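Local coordinates for putative tryptophan halogenase (Xanthomonas campestris pv. campestris, PDB 6Y1W), which probably acts as a flavin-dependent halogenase, binding FAD to halogenate an organic substrate, at residues 78-81 with 82-86; 175-178 with 179-183; 493-496 with 497-501. All coordinates share one frame; numbering follows the deposited sequence.

Contact 1. Residues 78-81 with 82-86; sequences AQFM and AATQA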
loop_
_atom_site.group_PDB
_atom_site.type_symbol
_atom_site.label_atom_id
_atom_site.label_comp_id
_atom_site.label_asym_id
_atom_site.label_seq_id
_atom_site.Cartn_x
_atom_site.Cartn_y
_atom_site.Cartn_z
ATOM N N ALA A 78 -9.201 26.572 -10.532
ATOM C CA ALA A 78 -9.237 28.028 -10.392
ATOM C C ALA A 78 -10.643 28.530 -10.025
ATOM O O ALA A 78 -10.777 29.464 -9.226
ATOM C CB ALA A 78 -8.713 28.704 -11.673
ATOM N N GLN A 79 -11.699 27.919 -10.583
ATOM C CA GLN A 79 -13.063 28.336 -10.265
ATOM C C GLN A 79 -13.398 28.045 -8.810
ATOM O O GLN A 79 -13.928 28.904 -8.088
ATOM C CB GLN A 79 -14.023 27.616 -11.217
ATOM C CG GLN A 79 -15.488 27.748 -10.974
ATOM C CD GLN A 79 -16.239 26.692 -11.800
ATOM O OE1 GLN A 79 -17.133 26.015 -11.304
ATOM N NE2 GLN A 79 -15.825 26.519 -13.053
ATOM N N PHE A 80 -13.041 26.835 -8.353
ATOM C CA PHE A 80 -13.233 26.465 -6.956
ATOM C C PHE A 80 -12.485 27.424 -6.019
ATOM O O PHE A 80 -13.036 27.867 -5.010
ATOM C CB PHE A 80 -12.767 25.005 -6.774
ATOM C CG PHE A 80 -12.075 24.755 -5.458
ATOM C CD1 PHE A 80 -12.810 24.811 -4.256
ATOM C CD2 PHE A 80 -10.718 24.483 -5.415
ATOM C CE1 PHE A 80 -12.184 24.604 -3.030
ATOM C CE2 PHE A 80 -10.078 24.272 -4.185
ATOM C CZ PHE A 80 -10.797 24.356 -3.015
ATOM N N MET A 81 -11.215 27.750 -6.334
ATOM C CA MET A 81 -10.426 28.595 -5.431
ATOM C C MET A 81 -10.979 30.019 -5.368
ATOM O O MET A 81 -11.087 30.620 -4.285
ATOM C CB MET A 81 -8.966 28.604 -5.878
ATOM C CG MET A 81 -8.258 27.273 -5.616
ATOM S SD MET A 81 -6.487 27.365 -5.934
ATOM C CE MET A 81 -5.911 28.372 -4.523
ATOM N N ALA A 82 -11.333 30.582 -6.523
ATOM C CA ALA A 82 -11.896 31.927 -6.518
ATOM C C ALA A 82 -13.211 31.965 -5.755
ATOM O O ALA A 82 -13.501 32.946 -5.069
ATOM C CB ALA A 82 -12.138 32.395 -7.953
ATOM N N ALA A 83 -13.996 30.889 -5.832
ATOM C CA ALA A 83 -15.282 30.849 -5.159
ATOM C C ALA A 83 -15.170 30.627 -3.660
ATOM O O ALA A 83 -16.141 30.903 -2.952
ATOM C CB ALA A 83 -16.141 29.713 -5.736
ATOM N N THR A 84 -14.007 30.197 -3.156
ATOM C CA THR A 84 -13.886 29.863 -1.745
ATOM C C THR A 84 -12.833 30.717 -1.063
ATOM O O THR A 84 -12.394 30.374 0.031
ATOM C CB THR A 84 -13.576 28.372 -1.555
ATOM O OG1 THR A 84 -12.364 28.053 -2.210
ATOM C CG2 THR A 84 -14.734 27.493 -2.136
ATOM N N GLN A 85 -12.450 31.848 -1.676
ATOM C CA GLN A 85 -11.424 32.751 -1.123
ATOM C C GLN A 85 -10.097 32.024 -0.882
ATOM O O GLN A 85 -9.317 32.405 0.019
ATOM C CB GLN A 85 -11.903 33.446 0.162
ATOM C CG GLN A 85 -13.170 34.306 -0.054
ATOM C CD GLN A 85 -12.813 35.649 -0.669
ATOM O OE1 GLN A 85 -11.758 36.232 -0.373
ATOM N NE2 GLN A 85 -13.687 36.134 -1.566
ATOM N N ALA A 86 -9.797 31.006 -1.709
ATOM C CA ALA A 86 -8.749 30.055 -1.335
ATOM C C ALA A 86 -7.346 30.530 -1.685
ATOM O O ALA A 86 -7.139 31.299 -2.624
ATOM C CB ALA A 86 -8.982 28.694 -2.003
#
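Phe-80 and Thr-84, one helical turn apart, meet where helix 77-83 comes to its end. Thr-84 OG1 donates to Phe-80 O at 2.9 Å. A chi1 of 59° puts Thr-84 OG1 between the backbone N and the carbonyl carbon, within reach of Phe-80 O. Thr-84 OG1 also lies 3.5 Å from Phe-80 CE1, and Thr-84 CG2 touches the ring at CD1. His-70, Tyr-163 and Tyr-170 enclose this ring further. Beside it, Met-81 O is gripped by two backbone donors from opposite faces of its carbonyl plane: Ala-86 N at 2.9 Å, nearly straight, and Thr-84 N at 3.2 Å. The returning chain lays Ala-86 CB against Met-81 CB at 3.9 Å. Phe-80, Met-81, Thr-84 and Ala-86 are all buried. The other flank is looser. Gln-79 is exposed to solvent, and its backbone O accepts from Ala-83 N at 3.0 Å. Gln-85 is partly exposed, and its NE2 bonds Pro-503 O. With Gln-85 at positive phi and a bond from Ala-86 N five residues back to Met-81 O, the arrangement is characteristic of a helix C-terminus.

Contact 2. Residues 175-178 with 179-183; sequences RRFS and EGFGV
Arg-175 with Glu-179 and Phe-177 with Phe-181 are local pairs four residues apart, at the C-terminal end of helix 167-180. A Schellman motif closes this end, with Gly-182 at positive phi as its C-prime residue. Val-183 N returns to Ser-178 O at 3.2 Å, and Gly-182 N bonds Glu-179 O at 3.0 Å. Phe-181 N also reaches Ser-178 O, from the opposite face of the carbonyl to Val-183 N. The turn brings Val-183 CG2 to 3.9 Å from Ser-178 CB. Phe-177, Ser-178, Phe-181 and Val-183 all touch helix 25-39, whose first residues are part of the predicted FAD-binding site. Phe-181 CE2 lies over one face of the Phe-177 ring, offset toward that ring's rim, and is 3.4 Å from Phe-177 CZ. The planes are 59° apart, and the rings meet obliquely. On another side of the helix, Arg-175 forms a salt bridge to Glu-179. CG of Arg-175 is anti to the backbone N (chi1 171°) and the chain is extended to NE, which donates to Glu-179 OE2 at 2.9 Å from above the carboxylate plane. A water completes the bridge, accepting from Arg-175 NH2 at 3.0 Å and donating to Glu-179 OE1 at 2.9 Å.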
loop_
_atom_site.group_PDB
_atom_site.type_symbol
_atom_site.label_atom_id
_atom_site.label_comp_id
_atom_site.label_asym_id
_atom_site.label_seq_id
_atom_site.Cartn_x
_atom_site.Cartn_y
_atom_site.Cartn_z
ATOM N N ARG A 175 -22.892 22.665 -3.029
ATOM C CA ARG A 175 -24.343 22.584 -3.126
ATOM C C ARG A 175 -24.794 22.933 -4.537
ATOM O O ARG A 175 -25.663 22.261 -5.111
ATOM C CB ARG A 175 -25.004 23.543 -2.138
ATOM C CG ARG A 175 -26.516 23.645 -2.379
ATOM C CD ARG A 175 -27.184 24.460 -1.244
ATOM N NE ARG A 175 -28.469 24.952 -1.719
ATOM C CZ ARG A 175 -29.189 25.862 -1.061
ATOM N NH1 ARG A 175 -28.772 26.337 0.098
ATOM N NH2 ARG A 175 -30.357 26.280 -1.572
ATOM N N ARG A 176 -24.229 24.005 -5.093
ATOM C CA ARG A 176 -24.554 24.403 -6.466
ATOM C C ARG A 176 -24.211 23.290 -7.446
ATOM O O ARG A 176 -25.015 22.920 -8.313
ATOM C CB ARG A 176 -23.783 25.665 -6.837
ATOM C CG ARG A 176 -24.272 26.929 -6.181
ATOM C CD ARG A 176 -23.497 28.160 -6.706
ATOM N NE ARG A 176 -23.159 29.085 -5.622
ATOM C CZ ARG A 176 -24.053 29.846 -4.993
ATOM N NH1 ARG A 176 -25.335 29.792 -5.336
ATOM N NH2 ARG A 176 -23.668 30.662 -4.015
ATOM N N PHE A 177 -23.011 22.745 -7.313
ATOM C CA PHE A 177 -22.602 21.596 -8.133
ATOM C C PHE A 177 -23.591 20.429 -8.029
ATOM O O PHE A 177 -23.976 19.823 -9.043
ATOM C CB PHE A 177 -21.191 21.215 -7.668
ATOM C CG PHE A 177 -20.552 20.024 -8.376
ATOM C CD1 PHE A 177 -20.821 18.712 -7.942
ATOM C CD2 PHE A 177 -19.641 20.186 -9.409
ATOM C CE1 PHE A 177 -20.209 17.607 -8.531
ATOM C CE2 PHE A 177 -19.026 19.054 -10.018
ATOM C CZ PHE A 177 -19.310 17.776 -9.579
ATOM N N SER A 178 -23.978 20.086 -6.804
ATOM C CA SER A 178 -24.848 18.943 -6.535
ATOM C C SER A 178 -26.253 19.138 -7.093
ATOM O O SER A 178 -26.842 18.203 -7.643
ATOM C CB SER A 178 -24.941 18.711 -5.023
ATOM O OG SER A 178 -23.655 18.415 -4.454
ATOM N N GLU A 179 -26.833 20.319 -6.891
ATOM C CA GLU A 179 -28.173 20.551 -7.403
ATOM C C GLU A 179 -28.189 20.405 -8.923
ATOM O O GLU A 179 -29.201 19.961 -9.492
ATOM C CB GLU A 179 -28.672 21.919 -6.913
ATOM C CG GLU A 179 -28.934 21.902 -5.423
ATOM C CD GLU A 179 -29.335 23.252 -4.842
ATOM O OE1 GLU A 179 -29.179 24.288 -5.519
ATOM O OE2 GLU A 179 -29.802 23.237 -3.691
ATOM N N GLY A 180 -27.067 20.733 -9.577
ATOM C CA GLY A 180 -26.930 20.561 -11.013
ATOM C C GLY A 180 -26.974 19.122 -11.481
ATOM O O GLY A 180 -27.355 18.844 -12.620
ATOM N N PHE A 181 -26.609 18.181 -10.620
ATOM C CA PHE A 181 -26.754 16.767 -10.936
ATOM C C PHE A 181 -28.025 16.165 -10.347
ATOM O O PHE A 181 -28.164 14.935 -10.332
ATOM C CB PHE A 181 -25.531 16.002 -10.437
ATOM C CG PHE A 181 -24.293 16.266 -11.245
ATOM C CD1 PHE A 181 -24.195 15.759 -12.499
ATOM C CD2 PHE A 181 -23.234 17.045 -10.748
ATOM C CE1 PHE A 181 -23.067 15.974 -13.268
ATOM C CE2 PHE A 181 -22.097 17.266 -11.527
ATOM C CZ PHE A 181 -22.016 16.740 -12.777
ATOM N N GLY A 182 -28.961 16.997 -9.901
ATOM C CA GLY A 182 -30.286 16.547 -9.515
ATOM C C GLY A 182 -30.543 16.279 -8.043
ATOM O O GLY A 182 -31.609 15.739 -7.716
ATOM N N VAL A 183 -29.628 16.649 -7.141
ATOM C CA VAL A 183 -29.871 16.432 -5.714
ATOM C C VAL A 183 -31.033 17.310 -5.281
ATOM O O VAL A 183 -31.104 18.499 -5.635
ATOM C CB VAL A 183 -28.613 16.759 -4.889
ATOM C CG1 VAL A 183 -28.913 16.692 -3.378
ATOM C CG2 VAL A 183 -27.506 15.768 -5.229
HETATM O O HOH W 1 -30.726 26.548 -4.509
#

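Contact 3. Residues 493-496 with 497-501; sequences AEFL and RRYCP
Phe-495 and Tyr-499 both carry CG anti to the backbone N, with chi1 of -169° and -179°. Their side chains therefore lie side by side and point the same way, one turn apart on helix 492-499. The ring planes are only 23° apart but slid along each other, so the rings barely overlap. The closer meeting is a CH-pi contact: Tyr-499 CB sits over a face of the Phe-495 ring, 3.7 Å from its CE2. His-153 meets both rings. Tyr-499 OH continues past Phe-495 to a hydrogen bond with Glu-77 OE1. Arg-498 crosses Phe-495 at about a right angle, with NH1 at the ring edge, 4.2 Å from CD1. Arg-498 CG rests 3.2 Å from Glu-494 O. The Glu-494 carboxylate attracts this arginine at most through charge, since OE2 stays 4.6 Å from Arg-498 NH2, well out of the guanidinium plane. Arg-497 bends at chi3 and folds back along the helix. The centre of its guanidinium group lies above Ala-493 O, and NH2 comes within 4.0 Å of Ala-493 CB. These contacts belong to the C-terminal end of a short helix. Cys-500 is the first residue to leave helical angles, yet its N still donates to Leu-496 O at 3.0 Å. Pro-501 follows and has no N-H to give, so its N next to Leu-496 O makes no further bond. On the buried side, Leu-496 CD2 packs 3.7 Å from Cys-500 SG. Leu-496 leans on Thr-87 and Phe-88 of strand 87-89, the strand that ends in Lys-89, the predicted active-site lysine. Cys-500 touches Met-81 of helix 77-83, and its O accepts from Gln-280 NE2.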
loop_
_atom_site.group_PDB
_atom_site.type_symbol
_atom_site.label_atom_id
_atom_site.label_comp_id
_atom_site.label_asym_id
_atom_site.label_seq_id
_atom_site.Cartn_x
_atom_site.Cartn_y
_atom_site.Cartn_z
ATOM N N ALA A 493 1.122 35.916 -3.818
ATOM C CA ALA A 493 0.084 36.894 -4.120
ATOM C C ALA A 493 0.021 37.186 -5.607
ATOM O O ALA A 493 -1.067 37.364 -6.158
ATOM C CB ALA A 493 0.344 38.192 -3.357
ATOM N N GLU A 494 1.180 37.238 -6.276
ATOM C CA GLU A 494 1.163 37.472 -7.715
ATOM C C GLU A 494 0.525 36.304 -8.449
ATOM O O GLU A 494 -0.257 36.495 -9.393
ATOM C CB GLU A 494 2.586 37.720 -8.220
ATOM C CG GLU A 494 3.019 39.147 -7.989
ATOM C CD GLU A 494 4.489 39.361 -8.251
ATOM O OE1 GLU A 494 5.079 40.247 -7.582
ATOM O OE2 GLU A 494 5.038 38.651 -9.131
ATOM N N PHE A 495 0.818 35.078 -8.015
ATOM C CA PHE A 495 0.208 33.939 -8.666
ATOM C C PHE A 495 -1.304 33.920 -8.444
ATOM O O PHE A 495 -2.066 33.687 -9.382
ATOM C CB PHE A 495 0.859 32.633 -8.180
ATOM C CG PHE A 495 0.445 31.468 -9.002
ATOM C CD1 PHE A 495 0.997 31.272 -10.275
ATOM C CD2 PHE A 495 -0.546 30.611 -8.564
ATOM C CE1 PHE A 495 0.567 30.207 -11.076
ATOM C CE2 PHE A 495 -0.980 29.561 -9.356
ATOM C CZ PHE A 495 -0.424 29.349 -10.622
ATOM N N LEU A 496 -1.755 34.186 -7.210
ATOM C CA LEU A 496 -3.191 34.209 -6.938
ATOM C C LEU A 496 -3.910 35.238 -7.811
ATOM O O LEU A 496 -4.973 34.965 -8.369
ATOM C CB LEU A 496 -3.439 34.519 -5.467
ATOM C CG LEU A 496 -2.910 33.466 -4.469
ATOM C CD1 LEU A 496 -2.945 34.055 -3.069
ATOM C CD2 LEU A 496 -3.857 32.231 -4.547
ATOM N N ARG A 497 -3.347 36.438 -7.887
ATOM C CA ARG A 497 -3.987 37.498 -8.660
ATOM C C ARG A 497 -4.189 37.088 -10.113
ATOM O O ARG A 497 -5.182 37.485 -10.740
ATOM C CB ARG A 497 -3.138 38.757 -8.601
ATOM C CG ARG A 497 -3.507 39.667 -7.446
ATOM C CD ARG A 497 -2.898 41.051 -7.626
ATOM N NE ARG A 497 -1.465 41.055 -7.344
ATOM C CZ ARG A 497 -0.950 41.199 -6.127
ATOM N NH1 ARG A 497 -1.763 41.342 -5.083
ATOM N NH2 ARG A 497 0.371 41.197 -5.957
ATOM N N ARG A 498 -3.244 36.328 -10.676
ATOM C CA ARG A 498 -3.363 35.907 -12.072
ATOM C C ARG A 498 -4.169 34.628 -12.261
ATOM O O ARG A 498 -4.790 34.444 -13.319
ATOM C CB ARG A 498 -1.974 35.686 -12.696
ATOM C CG ARG A 498 -0.995 36.819 -12.489
ATOM C CD ARG A 498 0.249 36.661 -13.374
ATOM N NE ARG A 498 0.996 35.429 -13.110
ATOM C CZ ARG A 498 2.280 35.393 -12.750
ATOM N NH1 ARG A 498 2.883 34.229 -12.532
ATOM N NH2 ARG A 498 2.964 36.524 -12.606
ATOM N N TYR A 499 -4.199 33.736 -11.273
ATOM C CA TYR A 499 -4.740 32.398 -11.492
ATOM C C TYR A 499 -6.156 32.233 -10.958
ATOM O O TYR A 499 -6.994 31.612 -11.611
ATOM C CB TYR A 499 -3.828 31.361 -10.825
ATOM C CG TYR A 499 -4.273 29.919 -11.000
ATOM C CD1 TYR A 499 -4.138 29.263 -12.225
ATOM C CD2 TYR A 499 -4.810 29.199 -9.914
ATOM C CE1 TYR A 499 -4.551 27.943 -12.373
ATOM C CE2 TYR A 499 -5.203 27.899 -10.044
ATOM C CZ TYR A 499 -5.081 27.255 -11.266
ATOM O OH TYR A 499 -5.462 25.948 -11.388
ATOM N N CYS A 500 -6.442 32.790 -9.790
ATOM C CA CYS A 500 -7.715 32.510 -9.168
ATOM C C CYS A 500 -8.158 33.649 -8.271
ATOM O O CYS A 500 -8.549 33.402 -7.135
ATOM C CB CYS A 500 -7.611 31.186 -8.384
ATOM S SG CYS A 500 -6.331 31.203 -7.101
ATOM N N PRO A 501 -8.150 34.902 -8.745
ATOM C CA PRO A 501 -8.517 36.023 -7.863
ATOM C C PRO A 501 -9.966 35.956 -7.391
ATOM O O PRO A 501 -10.909 35.766 -8.179
ATOM C CB PRO A 501 -8.254 37.262 -8.741
ATOM C CG PRO A 501 -8.373 36.767 -10.126
ATOM C CD PRO A 501 -7.784 35.373 -10.101
#

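Overall arrangement
No contact closes a long loop; each joins neighbouring residues at the C-terminal end of its own helix. From the N terminus, contact 1 ends helix 77-83 just before strand 87-89. Contact 2 ends helix 167-180 before strand 184-195 of the larger mixed sheet. Contact 3 ends helix 492-499 near the end of the chain. They follow in series; none nests in or crosses another. Contacts 1 and 3 touch, with Ala-78 CB 3.4 Å from Tyr-499 O, so residues far apart in sequence pack together. Contact 2 stands apart: its nearest atoms are about 7 Å from contact 1 and about 14 Å from contact 3. Even so, helix 167-180 packs on contact 1 through Phe-173.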